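Local coordinates for protein transcriptional regulator (Enterococcus faecalis, PDB 3QFI) that is of unknown exact function but belongs to the LytR-CpsA-Psr family of cell-envelope-associated proteins, at residues I16-F22 with D215-Y220; N55-M59 with S222-D228. All coordinates share one frame; numbering follows the deposited sequence.

Contact 1 (I16-F22 with D215-Y220)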
ATOM      1  N   ILE A  16       6.968 -19.517   1.153  1.00 22.61           N
ATOM      2  CA  ILE A  16       8.102 -18.594   1.186  1.00 31.49           C
ATOM      3  C   ILE A  16       9.428 -19.313   1.121  1.00 30.96           C
ATOM      4  O   ILE A  16      10.411 -18.794   0.576  1.00 21.84           O
ATOM      5  CB  ILE A  16       8.084 -17.734   2.450  1.00 36.52           C
ATOM      6  CG1 ILE A  16       6.874 -16.802   2.404  1.00 38.52           C
ATOM      7  CG2 ILE A  16       9.361 -16.915   2.541  1.00 37.14           C
ATOM      8  CD1 ILE A  16       6.753 -15.909   3.612  1.00 58.24           C
ATOM      9  N   ASP A  17       9.451 -20.507   1.704  1.00 30.42           N
ATOM     10  CA  ASP A  17      10.641 -21.327   1.714  1.00 20.24           C
ATOM     11  C   ASP A  17      11.048 -21.623   0.265  1.00 16.52           C
ATOM     12  O   ASP A  17      12.228 -21.562  -0.071  1.00 24.28           O
ATOM     13  CB  ASP A  17      10.355 -22.608   2.505  1.00 16.14           C
ATOM     14  CG  ASP A  17      11.535 -23.541   2.555  1.00 12.97           C
ATOM     15  OD1 ASP A  17      11.702 -24.337   1.600  1.00 21.63           O
ATOM     16  OD2 ASP A  17      12.297 -23.476   3.548  1.00 19.82           O
ATOM     17  N   ALA A  18      10.082 -21.912  -0.603  1.00  6.90           N
ATOM     18  CA  ALA A  18      10.405 -22.194  -2.007  1.00 11.87           C
ATOM     19  C   ALA A  18      10.471 -20.916  -2.864  1.00  7.74           C
ATOM     20  O   ALA A  18      10.422 -20.974  -4.095  1.00  8.71           O
ATOM     21  CB  ALA A  18       9.383 -23.171  -2.591  1.00  4.34           C
ATOM     22  N   GLN A  19      10.613 -19.777  -2.197  1.00 14.30           N
ATOM     23  CA  GLN A  19      10.676 -18.477  -2.851  1.00 18.16           C
ATOM     24  C   GLN A  19       9.559 -18.384  -3.884  1.00 15.02           C
ATOM     25  O   GLN A  19       9.754 -18.084  -5.069  1.00 13.59           O
ATOM     26  CB  GLN A  19      12.041 -18.239  -3.504  1.00 19.04           C
ATOM     27  CG  GLN A  19      12.263 -18.978  -4.802  1.00 20.27           C
ATOM     28  CD  GLN A  19      13.217 -18.246  -5.732  1.00 23.56           C
ATOM     29  OE1 GLN A  19      13.273 -18.541  -6.928  1.00 27.78           O
ATOM     30  NE2 GLN A  19      13.980 -17.292  -5.185  1.00  5.67           N
ATOM     31  N   GLU A  20       8.366 -18.674  -3.405  1.00 20.17           N
ATOM     32  CA  GLU A  20       7.192 -18.619  -4.233  1.00 27.32           C
ATOM     33  C   GLU A  20       6.749 -17.166  -4.111  1.00 27.59           C
ATOM     34  O   GLU A  20       6.830 -16.566  -3.034  1.00 31.29           O
ATOM     35  CB  GLU A  20       6.161 -19.584  -3.665  1.00 21.00           C
ATOM     36  CG  GLU A  20       4.974 -19.868  -4.529  1.00 34.50           C
ATOM     37  CD  GLU A  20       4.197 -21.071  -4.012  1.00 42.13           C
ATOM     38  OE1 GLU A  20       4.717 -22.201  -4.138  1.00 42.53           O
ATOM     39  OE2 GLU A  20       3.087 -20.888  -3.462  1.00 40.91           O
ATOM     40  N   PRO A  21       6.326 -16.565  -5.225  1.00 29.42           N
ATOM     41  CA  PRO A  21       5.866 -15.168  -5.269  1.00 25.97           C
ATOM     42  C   PRO A  21       4.770 -14.949  -4.240  1.00 24.10           C
ATOM     43  O   PRO A  21       3.853 -15.758  -4.121  1.00 28.65           O
ATOM     44  CB  PRO A  21       5.340 -15.021  -6.692  1.00 26.64           C
ATOM     45  CG  PRO A  21       6.208 -16.002  -7.467  1.00 35.49           C
ATOM     46  CD  PRO A  21       6.229 -17.199  -6.550  1.00 25.09           C
ATOM     47  N   PHE A  22       4.847 -13.866  -3.486  1.00 17.07           N
ATOM     48  CA  PHE A  22       3.810 -13.646  -2.498  1.00 15.33           C
ATOM     49  C   PHE A  22       3.440 -12.170  -2.450  1.00 15.34           C
ATOM     50  O   PHE A  22       4.110 -11.325  -3.056  1.00  9.93           O
ATOM     51  CB  PHE A  22       4.273 -14.163  -1.131  1.00 10.69           C
ATOM     52  CG  PHE A  22       5.332 -13.332  -0.511  1.00  5.39           C
ATOM     53  CD1 PHE A  22       4.998 -12.273   0.313  1.00  8.66           C
ATOM     54  CD2 PHE A  22       6.663 -13.581  -0.777  1.00  7.44           C
ATOM     55  CE1 PHE A  22       5.983 -11.459   0.877  1.00  1.00           C
ATOM     56  CE2 PHE A  22       7.663 -12.778  -0.222  1.00  5.62           C
ATOM     57  CZ  PHE A  22       7.311 -11.710   0.610  1.00  5.25           C
ATOM     58  N   ASP A 215      13.975 -15.635   5.642  1.00 28.97           N
ATOM     59  CA  ASP A 215      13.801 -16.319   4.359  1.00 27.46           C
ATOM     60  C   ASP A 215      13.755 -15.302   3.226  1.00 27.99           C
ATOM     61  O   ASP A 215      14.201 -15.577   2.110  1.00 20.96           O
ATOM     62  CB  ASP A 215      12.502 -17.131   4.340  1.00 28.65           C
ATOM     63  CG  ASP A 215      12.661 -18.517   4.942  1.00 35.95           C
ATOM     64  OD1 ASP A 215      11.673 -19.282   4.922  1.00 34.32           O
ATOM     65  OD2 ASP A 215      13.762 -18.843   5.429  1.00 43.14           O
ATOM     66  N   ILE A 216      13.199 -14.130   3.521  1.00 28.56           N
ATOM     67  CA  ILE A 216      13.086 -13.065   2.536  1.00 23.73           C
ATOM     68  C   ILE A 216      14.438 -12.398   2.304  1.00 28.91           C
ATOM     69  O   ILE A 216      14.820 -12.159   1.164  1.00 33.74           O
ATOM     70  CB  ILE A 216      12.085 -11.973   2.987  1.00 24.01           C
ATOM     71  CG1 ILE A 216      10.801 -12.608   3.531  1.00  6.73           C
ATOM     72  CG2 ILE A 216      11.768 -11.047   1.818  1.00 12.61           C
ATOM     73  CD1 ILE A 216      10.074 -13.502   2.561  1.00 38.62           C
ATOM     74  N   GLN A 217      15.156 -12.109   3.389  1.00 39.92           N
ATOM     75  CA  GLN A 217      16.468 -11.456   3.312  1.00 50.40           C
ATOM     76  C   GLN A 217      17.594 -12.413   2.883  1.00 47.37           C
ATOM     77  O   GLN A 217      18.734 -12.281   3.331  1.00 51.90           O
ATOM     78  CB  GLN A 217      16.837 -10.812   4.670  1.00 58.95           C
ATOM     79  CG  GLN A 217      15.865  -9.720   5.182  1.00 64.45           C
ATOM     80  CD  GLN A 217      16.361  -8.996   6.451  1.00 61.49           C
ATOM     81  OE1 GLN A 217      16.683  -9.630   7.463  1.00 62.81           O
ATOM     82  NE2 GLN A 217      16.399  -7.665   6.399  1.00 50.92           N
ATOM     83  N   SER A 218      17.280 -13.369   2.016  1.00 39.39           N
ATOM     84  CA  SER A 218      18.281 -14.325   1.556  1.00 34.37           C
ATOM     85  C   SER A 218      17.795 -15.076   0.335  1.00 34.52           C
ATOM     86  O   SER A 218      18.526 -15.879  -0.246  1.00 36.72           O
ATOM     87  CB  SER A 218      18.584 -15.340   2.655  1.00 35.20           C
ATOM     88  OG  SER A 218      17.425 -16.090   2.975  1.00 45.16           O
ATOM     89  N   LYS A 219      16.561 -14.813  -0.064  1.00 28.67           N
ATOM     90  CA  LYS A 219      15.997 -15.522  -1.194  1.00 22.49           C
ATOM     91  C   LYS A 219      15.146 -14.658  -2.105  1.00 24.48           C
ATOM     92  O   LYS A 219      14.739 -15.094  -3.180  1.00 26.97           O
ATOM     93  CB  LYS A 219      15.172 -16.680  -0.665  1.00 23.02           C
ATOM     94  CG  LYS A 219      16.000 -17.756   0.005  1.00  9.79           C
ATOM     95  CD  LYS A 219      15.159 -18.622   0.920  1.00 24.26           C
ATOM     96  CE  LYS A 219      13.830 -18.974   0.275  1.00 31.38           C
ATOM     97  NZ  LYS A 219      14.049 -19.651  -1.031  1.00 32.03           N
ATOM     98  N   TYR A 220      14.889 -13.433  -1.664  1.00 22.01           N
ATOM     99  CA  TYR A 220      14.067 -12.495  -2.404  1.00 20.89           C
ATOM    100  C   TYR A 220      14.808 -11.193  -2.641  1.00 14.46           C
ATOM    101  O   TYR A 220      14.215 -10.202  -3.056  1.00  8.79           O
ATOM    102  CB  TYR A 220      12.770 -12.212  -1.632  1.00 17.14           C
ATOM    103  CG  TYR A 220      11.785 -13.352  -1.622  1.00 17.25           C
ATOM    104  CD1 TYR A 220      11.970 -14.470  -0.797  1.00 14.51           C
ATOM    105  CD2 TYR A 220      10.671 -13.334  -2.467  1.00 13.55           C
ATOM    106  CE1 TYR A 220      11.066 -15.543  -0.816  1.00  4.63           C
ATOM    107  CE2 TYR A 220       9.770 -14.399  -2.497  1.00 12.06           C
ATOM    108  CZ  TYR A 220       9.975 -15.499  -1.665  1.00  9.44           C
ATOM    109  OH  TYR A 220       9.087 -16.552  -1.681  1.00  8.29           O
TER
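Lys-219 sends its ammonium group to the backbone carbonyl of Asp-17, and this hydrogen bond, NZ to O at 2.8 Å, links the two segments. Bends at chi3 and chi4 carry the end of the lysine chain back to the turn, and the nitrogen comes from above the carbonyl plane, 41° out of it. Its target lies within the type I turn from Ile-16 to Gln-19, which is closed by the bond from Gln-19 N to Ile-16 O. A second link runs the other way: the amide NE2 of Gln-19 reaches Lys-219 O at 3.1 Å, but with an angle of only 124° at the hydrogen it is weak. Tyr-220 OH appears to donate to Glu-20 O, which lies near the plane of the phenol ring at its edge, but the hydroxyl sits too close to a neighbour in the model, so this bond is doubtful.

Apolar packing accompanies these bonds. One face of the Tyr-220 ring receives the edge of Phe-22, an offset edge-to-face pair with centroids 5.2 Å apart and planes at 74°. The delta methyl of Ile-216 approaches the Phe-22 ring at CE2, 3.8 Å away, and also meets Ile-16 CG2 at 3.5 Å. That same Ile-16 methyl rests on Asp-215 CB. Ile-50 of strand 44-51 touches both Phe-22 and Tyr-220, joining the aromatic pair to the sheet.

Asp-17 and Asp-215 bring their carboxylates to 4.5 Å (OD2 to OD1), which would probably be unfavourable if both are charged. All three bonds, the doubtful one included, end on backbone carbonyls, those of Asp-17, Glu-20 and Lys-219, and link the N-terminal lead-in to the loop following helix 210-216.

Contact 2 (N55-M59 with S222-D228)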
ATOM      1  N   ASN A  55      12.323 -10.812 -10.936  1.00 18.52           N
ATOM      2  CA  ASN A  55      13.131  -9.854 -10.210  1.00 22.31           C
ATOM      3  C   ASN A  55      12.455  -8.499 -10.094  1.00 28.06           C
ATOM      4  O   ASN A  55      13.001  -7.500 -10.559  1.00 30.89           O
ATOM      5  CB  ASN A  55      14.481  -9.693 -10.908  1.00 23.60           C
ATOM      6  CG  ASN A  55      15.204 -11.009 -11.075  1.00 23.35           C
ATOM      7  OD1 ASN A  55      15.499 -11.701 -10.100  1.00 28.56           O
ATOM      8  ND2 ASN A  55      15.486 -11.370 -12.318  1.00 22.47           N
ATOM      9  N   LYS A  56      11.282  -8.449  -9.463  1.00 25.67           N
ATOM     10  CA  LYS A  56      10.560  -7.182  -9.324  1.00 23.43           C
ATOM     11  C   LYS A  56       9.459  -7.208  -8.245  1.00 21.58           C
ATOM     12  O   LYS A  56       8.966  -8.272  -7.860  1.00 16.06           O
ATOM     13  CB  LYS A  56       9.959  -6.800 -10.690  1.00 23.76           C
ATOM     14  CG  LYS A  56       9.312  -5.416 -10.755  1.00 46.32           C
ATOM     15  CD  LYS A  56       9.142  -4.892 -12.201  1.00 53.08           C
ATOM     16  CE  LYS A  56       7.919  -5.458 -12.914  1.00 55.00           C
ATOM     17  NZ  LYS A  56       7.933  -6.941 -12.980  1.00 53.36           N
ATOM     18  N   SER A  57       9.108  -6.019  -7.753  1.00 19.80           N
ATOM     19  CA  SER A  57       8.054  -5.847  -6.754  1.00 15.69           C
ATOM     20  C   SER A  57       7.188  -4.697  -7.219  1.00 15.53           C
ATOM     21  O   SER A  57       7.697  -3.673  -7.671  1.00 18.60           O
ATOM     22  CB  SER A  57       8.611  -5.523  -5.362  1.00 15.54           C
ATOM     23  OG  SER A  57       9.154  -6.672  -4.741  1.00 23.88           O
ATOM     24  N   THR A  58       5.881  -4.870  -7.087  1.00 18.12           N
ATOM     25  CA  THR A  58       4.923  -3.876  -7.529  1.00 13.76           C
ATOM     26  C   THR A  58       4.115  -3.350  -6.350  1.00 23.08           C
ATOM     27  O   THR A  58       3.396  -4.105  -5.681  1.00 34.38           O
ATOM     28  CB  THR A  58       3.972  -4.504  -8.550  1.00 16.44           C
ATOM     29  OG1 THR A  58       4.722  -5.337  -9.442  1.00 17.98           O
ATOM     30  CG2 THR A  58       3.253  -3.445  -9.343  1.00 15.81           C
ATOM     31  N   MET A  59       4.259  -2.052  -6.100  1.00 20.64           N
ATOM     32  CA  MET A  59       3.556  -1.360  -5.026  1.00 15.72           C
ATOM     33  C   MET A  59       2.235  -0.891  -5.600  1.00 15.90           C
ATOM     34  O   MET A  59       2.119  -0.627  -6.797  1.00 13.78           O
ATOM     35  CB  MET A  59       4.363  -0.156  -4.540  1.00  7.94           C
ATOM     36  CG  MET A  59       5.712  -0.508  -3.925  1.00 17.37           C
ATOM     37  SD  MET A  59       6.641   0.986  -3.444  1.00 12.34           S
ATOM     38  CE  MET A  59       6.757   0.759  -1.678  1.00 23.53           C
ATOM     39  N   SER A 222      16.800 -10.450  -4.923  1.00 15.31           N
ATOM     40  CA  SER A 222      16.710 -10.126  -6.329  1.00 17.40           C
ATOM     41  C   SER A 222      15.357  -9.507  -6.647  1.00 24.97           C
ATOM     42  O   SER A 222      15.245  -8.609  -7.503  1.00 29.96           O
ATOM     43  CB  SER A 222      16.896 -11.385  -7.167  1.00 16.06           C
ATOM     44  OG  SER A 222      15.778 -12.244  -7.041  1.00 27.15           O
ATOM     45  N   ALA A 223      14.328  -9.996  -5.961  1.00 30.06           N
ATOM     46  CA  ALA A 223      12.960  -9.519  -6.158  1.00 24.90           C
ATOM     47  C   ALA A 223      12.816  -8.020  -5.906  1.00 21.82           C
ATOM     48  O   ALA A 223      11.854  -7.399  -6.357  1.00 25.33           O
ATOM     49  CB  ALA A 223      12.012 -10.298  -5.252  1.00 24.29           C
ATOM     50  N   PHE A 224      13.773  -7.442  -5.186  1.00 23.75           N
ATOM     51  CA  PHE A 224      13.743  -6.011  -4.895  1.00 28.35           C
ATOM     52  C   PHE A 224      14.726  -5.234  -5.768  1.00 36.78           C
ATOM     53  O   PHE A 224      15.005  -4.059  -5.512  1.00 47.39           O
ATOM     54  CB  PHE A 224      14.026  -5.750  -3.410  1.00 23.50           C
ATOM     55  CG  PHE A 224      12.980  -6.326  -2.500  1.00 29.84           C
ATOM     56  CD1 PHE A 224      13.158  -7.574  -1.911  1.00 33.76           C
ATOM     57  CD2 PHE A 224      11.766  -5.667  -2.315  1.00 30.56           C
ATOM     58  CE1 PHE A 224      12.140  -8.163  -1.160  1.00 32.38           C
ATOM     59  CE2 PHE A 224      10.743  -6.245  -1.568  1.00 26.48           C
ATOM     60  CZ  PHE A 224      10.930  -7.499  -0.989  1.00 23.12           C
ATOM     61  N   LYS A 225      15.252  -5.885  -6.802  1.00 40.77           N
ATOM     62  CA  LYS A 225      16.185  -5.213  -7.700  1.00 42.34           C
ATOM     63  C   LYS A 225      15.473  -4.076  -8.408  1.00 45.17           C
ATOM     64  O   LYS A 225      16.097  -3.100  -8.813  1.00 48.40           O
ATOM     65  CB  LYS A 225      16.748  -6.188  -8.748  1.00 34.01           C
ATOM     66  CG  LYS A 225      17.883  -7.080  -8.251  1.00 29.54           C
ATOM     67  CD  LYS A 225      18.458  -7.931  -9.376  1.00 22.20           C
ATOM     68  CE  LYS A 225      19.688  -8.719  -8.926  1.00 34.84           C
ATOM     69  NZ  LYS A 225      20.368  -9.424 -10.066  1.00 29.42           N
ATOM     70  N   THR A 226      14.160  -4.208  -8.551  1.00 43.84           N
ATOM     71  CA  THR A 226      13.365  -3.198  -9.232  1.00 32.55           C
ATOM     72  C   THR A 226      11.991  -3.134  -8.584  1.00 30.53           C
ATOM     73  O   THR A 226      11.260  -4.126  -8.568  1.00 29.90           O
ATOM     74  CB  THR A 226      13.179  -3.553 -10.723  1.00 39.78           C
ATOM     75  OG1 THR A 226      14.434  -3.969 -11.279  1.00 39.80           O
ATOM     76  CG2 THR A 226      12.658  -2.345 -11.493  1.00 50.20           C
ATOM     77  N   ILE A 227      11.651  -1.969  -8.051  1.00 22.56           N
ATOM     78  CA  ILE A 227      10.365  -1.758  -7.407  1.00 20.70           C
ATOM     79  C   ILE A 227       9.469  -0.921  -8.329  1.00 27.07           C
ATOM     80  O   ILE A 227       9.641   0.290  -8.419  1.00 26.80           O
ATOM     81  CB  ILE A 227      10.548  -1.002  -6.078  1.00 26.46           C
ATOM     82  CG1 ILE A 227      11.746  -1.568  -5.301  1.00 19.18           C
ATOM     83  CG2 ILE A 227       9.272  -1.092  -5.254  1.00 37.85           C
ATOM     84  CD1 ILE A 227      11.668  -3.037  -4.984  1.00 17.01           C
ATOM     85  N   ASP A 228       8.522  -1.560  -9.015  1.00 27.72           N
ATOM     86  CA  ASP A 228       7.618  -0.847  -9.931  1.00 35.16           C
ATOM     87  C   ASP A 228       6.336  -0.395  -9.205  1.00 33.03           C
ATOM     88  O   ASP A 228       6.034  -0.870  -8.109  1.00 32.99           O
ATOM     89  CB  ASP A 228       7.250  -1.755 -11.115  1.00 43.65           C
ATOM     90  CG  ASP A 228       6.709  -0.984 -12.312  1.00 48.13           C
ATOM     91  OD1 ASP A 228       5.903  -1.564 -13.071  1.00 61.01           O
ATOM     92  OD2 ASP A 228       7.098   0.190 -12.513  1.00 47.87           O
TER
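Ser-57 faces segment 222-228 with all three of its polar atoms. Its backbone N donates to Thr-226 O at 3.0 Å with an angle of 154° at the hydrogen, while its carbonyl O accepts the N-H of Asp-228 at 2.6 Å. The hydroxyl OG, placed beside the backbone N by chi1 of -76°, donates to Ala-223 O at 3.2 Å from well above that carbonyl's plane. Further along, Met-59 N gives a straighter bond to Asp-228 O, 166° at the hydrogen. These alternating bonds, with Ser-57 opposite Ile-227 and Thr-58 opposite Asp-228, define a parallel pairing that adds 227-230 as an outermost strand to the mixed sheet. Lys-56 CA lies 3.2 Å from Thr-226 O, a CA-H...O contact. Ahead of the pairing, Asn-55 and Lys-56 both face Asn-51 in a G1 beta bulge.

On the Ser-57 face, Ile-227 CG2 lies 3.8 Å from Met-59 SD, and helix 166-184 covers both residues through Glu-178, Arg-182 and Val-177. Lys-56 runs alongside Asp-228, its CD 3.8 Å from the aspartate CB, but its ammonium forms a salt bridge with Glu-54.

In the fold
From the N terminus, the turn at 16-19 leads into strand 22-28, and contact 1 closes a long loop by bringing this stretch against the end of helix 210-216 and the loop after it, with 192 residues between its segments. Segment 55-59, at the start of strand 56-62, lies inside that loop, yet its partner 222-228 comes after it, so contact 2 crosses contact 1. Helix 210-216 and strand 227-230 are successive elements, and the chain passes from one contact to the other within a few residues. Their centres are 13 Å apart, and Ile-216 CG2 packs on Phe-224 CE1 at 4.2 Å. Together they fasten this late part of the chain to the N-terminal lead-in and to strand 56-62.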